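Local coordinates for protein group 1 truncated hemoglobin GlbN (Synechocystis sp., PDB 1S69) that binds one heme per subunit and holds oxygen on its iron in a very stable, slowly dissociating complex, as a monomeric group I truncated hemoglobin of the globin family, at residues K20-V25 with H33-V38; R44-A49 with D59-R64; Y53-T58 with A106-V111. All coordinates share one frame; numbering follows the deposited sequence.

Contact 1: residues K20-V25 with H33-V38; sequences KFYERV and HFFADV. With HEM (protoporphyrin IX containing Fe), chain D; CYN (cyanide ion), chain C.
Tyr22 and Phe35 form an offset edge-to-face aromatic pair: the edge of the tyrosine ring, led by CE1, is turned toward the face of Phe35, with centroids 5.7 Å apart and planes at 64°. Their closest atoms are Tyr22 CE1 and Phe35 CE2, 3.8 Å from each other. Apolar packing continues the contact at Val25, whose CG1 lies anti to the backbone N (chi1 164°) and thereby reaches Phe35 CE1 at 3.5 Å; a branched, compact valine suits a helix face that must meet a ring closely.

Tyr22 and Phe35 line the distal pocket of a 2-on-2 globin, with Val25 backing the phenylalanine ring, where helix 10-26 and the loop leading to helix 40-54 close over the heme. Phe35 packs against the porphyrin itself, its CZ 3.5 Å from heme CHD, while the heme methyl CMD sits over one face of its ring.

Tyrosine suits its place by adding a hydroxyl to the aromatic wall. Tyr22 OH donates a very short hydrogen bond, 2.5 Å, to N of the iron-bound cyanide, which lies at the edge of the tyrosine ring, in its plane. Gln43 also hydrogen-bonds this hydroxyl.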
loop_
_atom_site.group_PDB
_atom_site.type_symbol
_atom_site.label_atom_id
_atom_site.label_comp_id
_atom_site.label_asym_id
_atom_site.label_seq_id
_atom_site.Cartn_x
_atom_site.Cartn_y
_atom_site.Cartn_z
ATOM N N LYS A 20 4.608 2.471 -9.698
ATOM C CA LYS A 20 4.630 1.157 -10.273
ATOM C C LYS A 20 3.575 0.241 -9.668
ATOM O O LYS A 20 2.946 -0.566 -10.360
ATOM C CB LYS A 20 6.027 0.509 -10.048
ATOM C CG LYS A 20 7.233 0.947 -10.953
ATOM C CD LYS A 20 6.787 1.247 -12.354
ATOM C CE LYS A 20 7.804 0.751 -13.449
ATOM N NZ LYS A 20 7.396 1.324 -14.813
ATOM N N PHE A 21 3.386 0.359 -8.365
ATOM C CA PHE A 21 2.379 -0.440 -7.654
ATOM C C PHE A 21 0.961 -0.163 -8.244
ATOM O O PHE A 21 0.237 -1.098 -8.531
ATOM C CB PHE A 21 2.498 -0.154 -6.137
ATOM C CG PHE A 21 1.312 -0.579 -5.326
ATOM C CD1 PHE A 21 1.000 -1.951 -5.149
ATOM C CD2 PHE A 21 0.507 0.389 -4.723
ATOM C CE1 PHE A 21 -0.102 -2.342 -4.358
ATOM C CE2 PHE A 21 -0.610 0.010 -3.982
ATOM C CZ PHE A 21 -0.913 -1.338 -3.788
ATOM N N TYR A 22 0.584 1.110 -8.415
ATOM C CA TYR A 22 -0.706 1.450 -8.960
ATOM C C TYR A 22 -0.852 1.059 -10.408
ATOM O O TYR A 22 -1.938 0.642 -10.834
ATOM C CB TYR A 22 -1.085 2.898 -8.690
ATOM C CG TYR A 22 -1.502 3.067 -7.224
ATOM C CD1 TYR A 22 -2.595 2.320 -6.701
ATOM C CD2 TYR A 22 -0.735 3.871 -6.324
ATOM C CE1 TYR A 22 -2.955 2.404 -5.350
ATOM C CE2 TYR A 22 -1.099 3.961 -4.961
ATOM C CZ TYR A 22 -2.198 3.204 -4.490
ATOM O OH TYR A 22 -2.585 3.248 -3.169
ATOM N N GLU A 23 0.244 1.124 -11.173
ATOM C CA GLU A 23 0.216 0.524 -12.502
ATOM C C GLU A 23 -0.165 -0.935 -12.443
ATOM O O GLU A 23 -1.010 -1.367 -13.221
ATOM C CB GLU A 23 1.551 0.695 -13.274
ATOM C CG GLU A 23 1.690 2.138 -13.679
ATOM C CD GLU A 23 3.035 2.439 -14.333
ATOM O OE1 GLU A 23 3.754 1.473 -14.723
ATOM O OE2 GLU A 23 3.341 3.649 -14.417
ATOM N N ARG A 24 0.437 -1.673 -11.522
ATOM C CA ARG A 24 0.168 -3.088 -11.371
ATOM C C ARG A 24 -1.296 -3.304 -10.890
ATOM O O ARG A 24 -2.018 -4.161 -11.463
ATOM C CB ARG A 24 1.145 -3.713 -10.394
ATOM C CG ARG A 24 0.972 -5.265 -10.172
ATOM C CD ARG A 24 2.082 -5.842 -9.321
ATOM N NE ARG A 24 3.427 -5.569 -9.865
ATOM C CZ ARG A 24 4.133 -6.400 -10.663
ATOM N NH1 ARG A 24 3.636 -7.571 -11.039
ATOM N NH2 ARG A 24 5.345 -6.048 -11.094
ATOM N N VAL A 25 -1.708 -2.566 -9.846
ATOM C CA VAL A 25 -3.076 -2.623 -9.308
ATOM C C VAL A 25 -4.150 -2.379 -10.393
ATOM O O VAL A 25 -5.161 -3.071 -10.435
ATOM C CB VAL A 25 -3.246 -1.603 -8.152
ATOM C CG1 VAL A 25 -4.775 -1.348 -7.835
ATOM C CG2 VAL A 25 -2.454 -2.084 -6.915
ATOM N N HIS A 33 -11.159 -2.315 -10.118
ATOM C CA HIS A 33 -12.460 -1.654 -10.101
ATOM C C HIS A 33 -12.687 -0.867 -8.804
ATOM O O HIS A 33 -13.505 0.084 -8.810
ATOM C CB HIS A 33 -13.609 -2.674 -10.351
ATOM C CG HIS A 33 -13.576 -3.837 -9.401
ATOM N ND1 HIS A 33 -12.663 -4.868 -9.516
ATOM C CD2 HIS A 33 -14.296 -4.095 -8.283
ATOM C CE1 HIS A 33 -12.823 -5.712 -8.513
ATOM N NE2 HIS A 33 -13.803 -5.264 -7.746
ATOM N N PHE A 34 -11.985 -1.210 -7.711
ATOM C CA PHE A 34 -12.069 -0.400 -6.470
ATOM C C PHE A 34 -11.608 1.054 -6.711
ATOM O O PHE A 34 -11.980 1.979 -5.985
ATOM C CB PHE A 34 -11.307 -1.057 -5.289
ATOM C CG PHE A 34 -12.029 -2.270 -4.742
ATOM C CD1 PHE A 34 -13.233 -2.120 -4.013
ATOM C CD2 PHE A 34 -11.599 -3.535 -5.041
ATOM C CE1 PHE A 34 -13.934 -3.274 -3.531
ATOM C CE2 PHE A 34 -12.289 -4.659 -4.555
ATOM C CZ PHE A 34 -13.447 -4.520 -3.828
ATOM N N PHE A 35 -10.787 1.237 -7.745
ATOM C CA PHE A 35 -10.207 2.567 -8.062
ATOM C C PHE A 35 -10.892 3.279 -9.181
ATOM O O PHE A 35 -10.421 4.317 -9.584
ATOM C CB PHE A 35 -8.700 2.426 -8.355
ATOM C CG PHE A 35 -7.925 1.944 -7.144
ATOM C CD1 PHE A 35 -7.834 0.552 -6.892
ATOM C CD2 PHE A 35 -7.381 2.867 -6.203
ATOM C CE1 PHE A 35 -7.181 0.062 -5.738
ATOM C CE2 PHE A 35 -6.700 2.380 -5.018
ATOM C CZ PHE A 35 -6.587 1.001 -4.811
ATOM N N ALA A 36 -12.015 2.728 -9.667
ATOM C CA ALA A 36 -12.772 3.280 -10.799
ATOM C C ALA A 36 -13.071 4.746 -10.619
ATOM O O ALA A 36 -12.881 5.523 -11.539
ATOM C CB ALA A 36 -14.058 2.475 -11.030
ATOM N N ASP A 37 -13.467 5.157 -9.412
ATOM C CA ASP A 37 -13.834 6.517 -9.206
ATOM C C ASP A 37 -12.811 7.259 -8.362
ATOM O O ASP A 37 -13.116 8.318 -7.861
ATOM C CB ASP A 37 -15.276 6.581 -8.654
ATOM C CG ASP A 37 -16.324 6.002 -9.743
ATOM O OD1 ASP A 37 -16.471 6.713 -10.792
ATOM O OD2 ASP A 37 -16.937 4.845 -9.723
ATOM N N VAL A 38 -11.582 6.753 -8.293
ATOM C CA VAL A 38 -10.545 7.345 -7.428
ATOM C C VAL A 38 -9.586 8.286 -8.235
ATOM O O VAL A 38 -9.120 7.947 -9.320
ATOM C CB VAL A 38 -9.766 6.243 -6.601
ATOM C CG1 VAL A 38 -8.563 6.853 -5.808
ATOM C CG2 VAL A 38 -10.727 5.478 -5.625
HETATM C CHA HEM D . -7.256 4.773 0.054
HETATM C CHB HEM D . -3.360 2.745 2.198
HETATM C CHC HEM D . -5.308 -1.640 1.489
HETATM C CHD HEM D . -8.231 0.414 -1.826
HETATM C C1A HEM D . -6.057 4.590 0.758
HETATM C C2A HEM D . -5.212 5.652 1.270
HETATM C C3A HEM D . -4.134 5.104 1.821
HETATM C C4A HEM D . -4.239 3.681 1.699
HETATM C CMA HEM D . -2.949 5.884 2.459
HETATM C CAA HEM D . -5.562 7.152 1.112
HETATM C CBA HEM D . -6.083 7.563 2.501
HETATM C CGA HEM D . -6.304 9.049 2.750
HETATM O O1A HEM D . -7.344 9.469 2.257
HETATM O O2A HEM D . -5.507 9.795 3.447
HETATM C C1B HEM D . -3.601 1.387 2.220
HETATM C C2B HEM D . -2.719 0.452 2.829
HETATM C C3B HEM D . -3.261 -0.789 2.672
HETATM C C4B HEM D . -4.484 -0.618 1.908
HETATM C CMB HEM D . -1.400 0.864 3.571
HETATM C CAB HEM D . -2.741 -2.232 3.068
HETATM C CBB HEM D . -1.463 -2.695 2.891
HETATM C C1C HEM D . -6.288 -1.456 0.505
HETATM C C2C HEM D . -6.997 -2.525 -0.153
HETATM C C3C HEM D . -7.766 -1.929 -1.093
HETATM C C4C HEM D . -7.573 -0.503 -1.050
HETATM C CMC HEM D . -6.815 -4.039 0.248
HETATM C CAC HEM D . -8.734 -2.515 -2.139
HETATM C CBC HEM D . -8.319 -3.516 -2.902
HETATM C C1D HEM D . -8.255 1.759 -1.618
HETATM C C2D HEM D . -9.106 2.674 -2.301
HETATM C C3D HEM D . -8.803 3.996 -1.678
HETATM C C4D HEM D . -7.822 3.783 -0.684
HETATM C CMD HEM D . -10.114 2.400 -3.418
HETATM C CAD HEM D . -9.396 5.347 -2.026
HETATM C CBD HEM D . -10.688 5.282 -1.208
HETATM C CGD HEM D . -11.672 6.272 -1.745
HETATM O O1D HEM D . -11.596 7.427 -1.353
HETATM O O2D HEM D . -12.541 5.922 -2.552
HETATM N NA HEM D . -5.402 3.416 1.012
HETATM N NB HEM D . -4.679 0.713 1.633
HETATM N NC HEM D . -6.672 -0.260 -0.065
HETATM N ND HEM D . -7.523 2.437 -0.642
HETATM FE FE HEM D . -6.084 1.592 0.473
HETATM C C CYN C . -4.784 1.620 -1.116
HETATM N N CYN C . -4.125 1.673 -1.997
#

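Contact 2: residues R44-A49 with D59-R64; sequences RAHQKA and DKYDGR. With HEM (protoporphyrin IX containing Fe), chain D.
Heme propionate oxygen O2A is gripped by two donors from the loop 59-64: Tyr61 OH at 2.7 Å and the backbone N of Arg64 at 2.8 Å, the latter fairly straight with an N-H...O angle of 159°. The other oxygen, O1A, takes a hydrogen bond of 3.0 Å from Arg64 NH1, delivered by a chain extended from CG to NE, so one arginine holds both ends of the carboxylate.

His46 meets this site from helix 40-54. Its imidazole presents a face to O2A, and its ND1 lies 3.2 Å from Tyr61 OH. A water hydrogen-bonded to His46 ND1 donates to Asp62 O, so the water bridges helix to loop. Replacing His46 with an alanine would probably leave that water without its helix partner and uncover the side of the propionate and of the tyrosine hydroxyl that the imidazole now flanks.

Further along the helix, Ala49 CB packs 3.9 Å from Tyr61 CE1 at the ring edge; a small residue lets the ring lie close. Gly63 suits its place because a side chain there would run into Tyr61, whose ring has Gly63 N over its centre.

His46 is the distal iron-binding residue of this hexacoordinate globin, yet with cyanide bound it stands at the propionate. The positive guanidinium and the donors gathered there probably stabilise the carboxylate as an anion at the protein surface.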
loop_
_atom_site.group_PDB
_atom_site.type_symbol
_atom_site.label_atom_id
_atom_site.label_comp_id
_atom_site.label_asym_id
_atom_site.label_seq_id
_atom_site.Cartn_x
_atom_site.Cartn_y
_atom_site.Cartn_z
ATOM N N ARG A 44 -1.842 8.319 -5.304
ATOM C CA ARG A 44 -0.379 8.241 -5.356
ATOM C C ARG A 44 0.319 9.104 -4.276
ATOM O O ARG A 44 1.190 8.607 -3.575
ATOM C CB ARG A 44 0.157 8.536 -6.745
ATOM C CG ARG A 44 0.023 7.355 -7.676
ATOM C CD ARG A 44 0.749 7.547 -9.057
ATOM N NE ARG A 44 0.039 8.507 -9.884
ATOM C CZ ARG A 44 -0.932 8.214 -10.782
ATOM N NH1 ARG A 44 -1.270 6.969 -11.104
ATOM N NH2 ARG A 44 -1.555 9.181 -11.385
ATOM N N ALA A 45 -0.057 10.379 -4.158
ATOM C CA ALA A 45 0.550 11.277 -3.178
ATOM C C ALA A 45 0.244 10.792 -1.759
ATOM O O ALA A 45 1.150 10.760 -0.896
ATOM C CB ALA A 45 0.043 12.708 -3.335
ATOM N N HIS A 46 -1.006 10.399 -1.500
ATOM C CA HIS A 46 -1.317 9.820 -0.176
ATOM C C HIS A 46 -0.510 8.561 0.164
ATOM O O HIS A 46 -0.028 8.427 1.267
ATOM C CB HIS A 46 -2.752 9.386 -0.100
ATOM C CG HIS A 46 -3.734 10.503 -0.017
ATOM N ND1 HIS A 46 -3.630 11.531 0.948
ATOM C CD2 HIS A 46 -4.877 10.727 -0.749
ATOM C CE1 HIS A 46 -4.670 12.343 0.819
ATOM N NE2 HIS A 46 -5.427 11.887 -0.217
ATOM N N GLN A 47 -0.420 7.621 -0.776
ATOM C CA GLN A 47 0.307 6.354 -0.529
ATOM C C GLN A 47 1.835 6.608 -0.331
ATOM O O GLN A 47 2.476 5.966 0.522
ATOM C CB GLN A 47 0.104 5.329 -1.648
ATOM C CG GLN A 47 0.556 3.887 -1.263
ATOM C CD GLN A 47 -0.324 3.259 -0.177
ATOM O OE1 GLN A 47 -1.330 2.610 -0.494
ATOM N NE2 GLN A 47 0.055 3.410 1.072
ATOM N N LYS A 48 2.398 7.557 -1.095
ATOM C CA LYS A 48 3.802 7.892 -0.905
ATOM C C LYS A 48 4.023 8.396 0.509
ATOM O O LYS A 48 4.977 7.984 1.166
ATOM C CB LYS A 48 4.322 8.882 -1.957
ATOM C CG LYS A 48 4.475 8.212 -3.290
ATOM C CD LYS A 48 4.403 9.216 -4.501
ATOM C CE LYS A 48 4.453 8.474 -5.829
ATOM N NZ LYS A 48 4.370 9.548 -6.902
ATOM N N ALA A 49 3.162 9.306 0.957
ATOM C CA ALA A 49 3.223 9.852 2.301
ATOM C C ALA A 49 2.977 8.772 3.387
ATOM O O ALA A 49 3.659 8.735 4.431
ATOM C CB ALA A 49 2.221 10.995 2.430
ATOM N N ASP A 59 7.335 10.481 11.480
ATOM C CA ASP A 59 6.645 10.167 12.733
ATOM C C ASP A 59 5.197 9.843 12.456
ATOM O O ASP A 59 4.649 8.912 13.042
ATOM C CB ASP A 59 6.655 11.388 13.661
ATOM C CG ASP A 59 8.044 11.717 14.205
ATOM O OD1 ASP A 59 8.875 10.772 14.341
ATOM O OD2 ASP A 59 8.385 12.896 14.547
ATOM N N LYS A 60 4.585 10.636 11.558
ATOM C CA LYS A 60 3.134 10.590 11.370
ATOM C C LYS A 60 2.776 10.530 9.916
ATOM O O LYS A 60 3.593 10.821 9.065
ATOM C CB LYS A 60 2.492 11.827 11.982
ATOM C CG LYS A 60 2.574 11.913 13.537
ATOM C CD LYS A 60 1.818 13.172 14.053
ATOM C CE LYS A 60 1.673 14.284 12.921
ATOM N NZ LYS A 60 1.071 15.568 13.442
ATOM N N TYR A 61 1.534 10.124 9.661
ATOM C CA TYR A 61 0.876 10.213 8.346
ATOM C C TYR A 61 -0.158 11.393 8.360
ATOM O O TYR A 61 -1.075 11.417 9.199
ATOM C CB TYR A 61 0.172 8.894 8.010
ATOM C CG TYR A 61 -0.677 9.003 6.761
ATOM C CD1 TYR A 61 -0.114 9.495 5.586
ATOM C CD2 TYR A 61 -2.033 8.653 6.760
ATOM C CE1 TYR A 61 -0.828 9.604 4.479
ATOM C CE2 TYR A 61 -2.802 8.761 5.574
ATOM C CZ TYR A 61 -2.170 9.259 4.442
ATOM O OH TYR A 61 -2.812 9.451 3.218
ATOM N N ASP A 62 0.004 12.348 7.448
ATOM C CA ASP A 62 -0.943 13.438 7.345
ATOM C C ASP A 62 -2.029 13.042 6.325
ATOM O O ASP A 62 -1.868 13.262 5.106
ATOM C CB ASP A 62 -0.177 14.667 6.866
ATOM C CG ASP A 62 -1.069 15.884 6.642
ATOM O OD1 ASP A 62 -2.017 16.072 7.439
ATOM O OD2 ASP A 62 -0.899 16.674 5.677
ATOM N N GLY A 63 -3.096 12.409 6.818
ATOM C CA GLY A 63 -4.154 11.865 5.966
ATOM C C GLY A 63 -5.085 11.028 6.817
ATOM O O GLY A 63 -4.981 11.015 8.031
ATOM N N ARG A 64 -5.987 10.304 6.186
ATOM C CA ARG A 64 -6.999 9.520 6.926
ATOM C C ARG A 64 -6.468 8.256 7.596
ATOM O O ARG A 64 -5.455 7.675 7.163
ATOM C CB ARG A 64 -8.109 9.099 5.991
ATOM C CG ARG A 64 -9.060 10.214 5.596
ATOM C CD ARG A 64 -10.108 9.671 4.639
ATOM N NE ARG A 64 -10.934 10.739 4.128
ATOM C CZ ARG A 64 -10.598 11.619 3.131
ATOM N NH1 ARG A 64 -9.390 11.596 2.509
ATOM N NH2 ARG A 64 -11.493 12.534 2.747
HETATM C CHA HEM D . -7.256 4.773 0.054
HETATM C CHB HEM D . -3.360 2.745 2.198
HETATM C CHC HEM D . -5.308 -1.640 1.489
HETATM C CHD HEM D . -8.231 0.414 -1.826
HETATM C C1A HEM D . -6.057 4.590 0.758
HETATM C C2A HEM D . -5.212 5.652 1.270
HETATM C C3A HEM D . -4.134 5.104 1.821
HETATM C C4A HEM D . -4.239 3.681 1.699
HETATM C CMA HEM D . -2.949 5.884 2.459
HETATM C CAA HEM D . -5.562 7.152 1.112
HETATM C CBA HEM D . -6.083 7.563 2.501
HETATM C CGA HEM D . -6.304 9.049 2.750
HETATM O O1A HEM D . -7.344 9.469 2.257
HETATM O O2A HEM D . -5.507 9.795 3.447
HETATM C C1B HEM D . -3.601 1.387 2.220
HETATM C C2B HEM D . -2.719 0.452 2.829
HETATM C C3B HEM D . -3.261 -0.789 2.672
HETATM C C4B HEM D . -4.484 -0.618 1.908
HETATM C CMB HEM D . -1.400 0.864 3.571
HETATM C CAB HEM D . -2.741 -2.232 3.068
HETATM C CBB HEM D . -1.463 -2.695 2.891
HETATM C C1C HEM D . -6.288 -1.456 0.505
HETATM C C2C HEM D . -6.997 -2.525 -0.153
HETATM C C3C HEM D . -7.766 -1.929 -1.093
HETATM C C4C HEM D . -7.573 -0.503 -1.050
HETATM C CMC HEM D . -6.815 -4.039 0.248
HETATM C CAC HEM D . -8.734 -2.515 -2.139
HETATM C CBC HEM D . -8.319 -3.516 -2.902
HETATM C C1D HEM D . -8.255 1.759 -1.618
HETATM C C2D HEM D . -9.106 2.674 -2.301
HETATM C C3D HEM D . -8.803 3.996 -1.678
HETATM C C4D HEM D . -7.822 3.783 -0.684
HETATM C CMD HEM D . -10.114 2.400 -3.418
HETATM C CAD HEM D . -9.396 5.347 -2.026
HETATM C CBD HEM D . -10.688 5.282 -1.208
HETATM C CGD HEM D . -11.672 6.272 -1.745
HETATM O O1D HEM D . -11.596 7.427 -1.353
HETATM O O2D HEM D . -12.541 5.922 -2.552
HETATM N NA HEM D . -5.402 3.416 1.012
HETATM N NB HEM D . -4.679 0.713 1.633
HETATM N NC HEM D . -6.672 -0.260 -0.065
HETATM N ND HEM D . -7.523 2.437 -0.642
HETATM FE FE HEM D . -6.084 1.592 0.473
HETATM O O HOH W 1 -1.264 12.412 2.343
#

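Contact 3: residues Y53-T58 with A106-V111; sequences YAFGGT and AEVAAV
Phe55 brings the CZ and CE1 corner of its ring against Val108, and the two side chains meet at a slant. CG1 and CG2 of Val108 are each 3.9 Å from Phe55 CZ, both methyls coming onto that corner from one side of the ring plane. With CG anti to its own carbonyl carbon (chi1 -66°), Phe55 swings its ring off the end of helix 40-54 and in toward helix 102-113.

Val111, one turn further along that helix, turns toward the same place. Its CG1 comes to the edge of the Phe55 ring, near the ring plane, 4.2 Å from CE1, and also lies 3.9 Å from Ala54 CB. Alanine suits this last helical turn because its single methyl lets the valine come close to the backbone.

The chain then turns away through a Schellman motif. Gly56, its C-prime residue, lacks a CB and so takes up the positive phi (86°) with little strain; Gly57 N is bonded to Thr52 O and Gly56 N to Tyr53 O. Leu4, Tyr5 and Leu8 of helix 4-8 also pack on Phe55, and Leu91, Leu92 and Leu95 of helix 81-98 on Val108.

No hydrogen bond crosses between the two segments. The hold is therefore one of shape and hydrophobic burial, joining the C-terminal end of helix 40-54 to helix 102-113, with Phe55 and Val108 buried and Ala54 and Val111 nearer the surface.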
loop_
_atom_site.group_PDB
_atom_site.type_symbol
_atom_site.label_atom_id
_atom_site.label_comp_id
_atom_site.label_asym_id
_atom_site.label_seq_id
_atom_site.Cartn_x
_atom_site.Cartn_y
_atom_site.Cartn_z
ATOM N N TYR A 53 5.807 7.154 6.130
ATOM C CA TYR A 53 5.462 6.973 7.542
ATOM C C TYR A 53 5.560 5.479 8.002
ATOM O O TYR A 53 6.237 5.143 8.991
ATOM C CB TYR A 53 4.052 7.574 7.801
ATOM C CG TYR A 53 3.328 6.904 8.897
ATOM C CD1 TYR A 53 3.636 7.212 10.244
ATOM C CD2 TYR A 53 2.395 5.872 8.604
ATOM C CE1 TYR A 53 3.009 6.536 11.283
ATOM C CE2 TYR A 53 1.772 5.174 9.614
ATOM C CZ TYR A 53 2.072 5.501 10.947
ATOM O OH TYR A 53 1.400 4.802 11.919
ATOM N N ALA A 54 4.916 4.591 7.280
ATOM C CA ALA A 54 4.876 3.187 7.660
ATOM C C ALA A 54 6.263 2.545 7.673
ATOM O O ALA A 54 6.479 1.595 8.415
ATOM C CB ALA A 54 3.910 2.401 6.758
ATOM N N PHE A 55 7.190 3.076 6.863
ATOM C CA PHE A 55 8.537 2.483 6.733
ATOM C C PHE A 55 9.537 3.273 7.646
ATOM O O PHE A 55 10.736 3.089 7.531
ATOM C CB PHE A 55 8.991 2.527 5.257
ATOM C CG PHE A 55 8.165 1.636 4.302
ATOM C CD1 PHE A 55 7.308 0.612 4.774
ATOM C CD2 PHE A 55 8.290 1.818 2.910
ATOM C CE1 PHE A 55 6.560 -0.168 3.867
ATOM C CE2 PHE A 55 7.569 1.029 2.018
ATOM C CZ PHE A 55 6.719 0.059 2.494
ATOM N N GLY A 56 8.999 4.163 8.498
ATOM C CA GLY A 56 9.739 4.878 9.532
ATOM C C GLY A 56 10.409 6.163 9.080
ATOM O O GLY A 56 11.238 6.727 9.776
ATOM N N GLY A 57 10.031 6.635 7.897
ATOM C CA GLY A 57 10.560 7.859 7.346
ATOM C C GLY A 57 9.931 9.121 7.897
ATOM O O GLY A 57 10.457 10.193 7.637
ATOM N N THR A 58 8.797 9.028 8.587
ATOM C CA THR A 58 8.241 10.202 9.289
ATOM C C THR A 58 7.520 9.618 10.476
ATOM O O THR A 58 7.097 8.446 10.440
ATOM C CB THR A 58 7.229 11.103 8.462
ATOM O OG1 THR A 58 6.213 10.280 7.915
ATOM C CG2 THR A 58 7.829 11.663 7.217
ATOM N N ALA A 106 10.624 -8.863 2.501
ATOM C CA ALA A 106 10.087 -9.434 3.751
ATOM C C ALA A 106 9.681 -8.437 4.888
ATOM O O ALA A 106 8.637 -8.650 5.566
ATOM C CB ALA A 106 11.060 -10.379 4.308
ATOM N N GLU A 107 10.515 -7.416 5.157
ATOM C CA GLU A 107 10.173 -6.372 6.145
ATOM C C GLU A 107 8.909 -5.602 5.705
ATOM O O GLU A 107 8.042 -5.307 6.523
ATOM C CB GLU A 107 11.288 -5.339 6.286
ATOM C CG GLU A 107 12.455 -5.874 7.051
ATOM C CD GLU A 107 13.460 -4.810 7.386
ATOM O OE1 GLU A 107 13.053 -3.692 7.797
ATOM O OE2 GLU A 107 14.656 -5.104 7.214
ATOM N N VAL A 108 8.829 -5.300 4.423
ATOM C CA VAL A 108 7.636 -4.670 3.880
ATOM C C VAL A 108 6.392 -5.574 4.037
ATOM O O VAL A 108 5.331 -5.072 4.413
ATOM C CB VAL A 108 7.806 -4.269 2.418
ATOM C CG1 VAL A 108 6.414 -3.733 1.814
ATOM C CG2 VAL A 108 8.857 -3.182 2.288
ATOM N N ALA A 109 6.533 -6.879 3.742
ATOM C CA ALA A 109 5.429 -7.845 3.891
ATOM C C ALA A 109 4.855 -7.846 5.320
ATOM O O ALA A 109 3.628 -7.942 5.502
ATOM C CB ALA A 109 5.868 -9.272 3.480
ATOM N N ALA A 110 5.745 -7.740 6.311
ATOM C CA ALA A 110 5.346 -7.694 7.717
ATOM C C ALA A 110 4.531 -6.401 8.045
ATOM O O ALA A 110 3.586 -6.420 8.817
ATOM C CB ALA A 110 6.601 -7.808 8.610
ATOM N N VAL A 111 4.866 -5.290 7.416
ATOM C CA VAL A 111 4.077 -4.076 7.588
ATOM C C VAL A 111 2.651 -4.165 6.965
ATOM O O VAL A 111 1.616 -3.840 7.629
ATOM C CB VAL A 111 4.889 -2.830 7.007
ATOM C CG1 VAL A 111 4.079 -1.508 6.974
ATOM C CG2 VAL A 111 6.156 -2.660 7.789
#

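In the fold
Helix 40-54 is common ground for contacts 2 and 3, which use its middle and its C-terminal end, and Tyr53 of contact 3 packs on the loop at Asp59 to Tyr61. Contact 1 is wholly buried, contact 3 partly so, and contact 2 lies at the surface. The chemistry follows: contact 1 is aromatic and apolar with one polar bond to the ligand, contact 2 is mainly polar, around a propionate, with one apolar touch, and contact 3 is hydrocarbon alone. Contacts 1 and 2 both touch the heme and meet where Tyr22 packs on Arg44; contacts 1 and 3, centres about 21 Å apart, lie on opposite sides of the chain's centre.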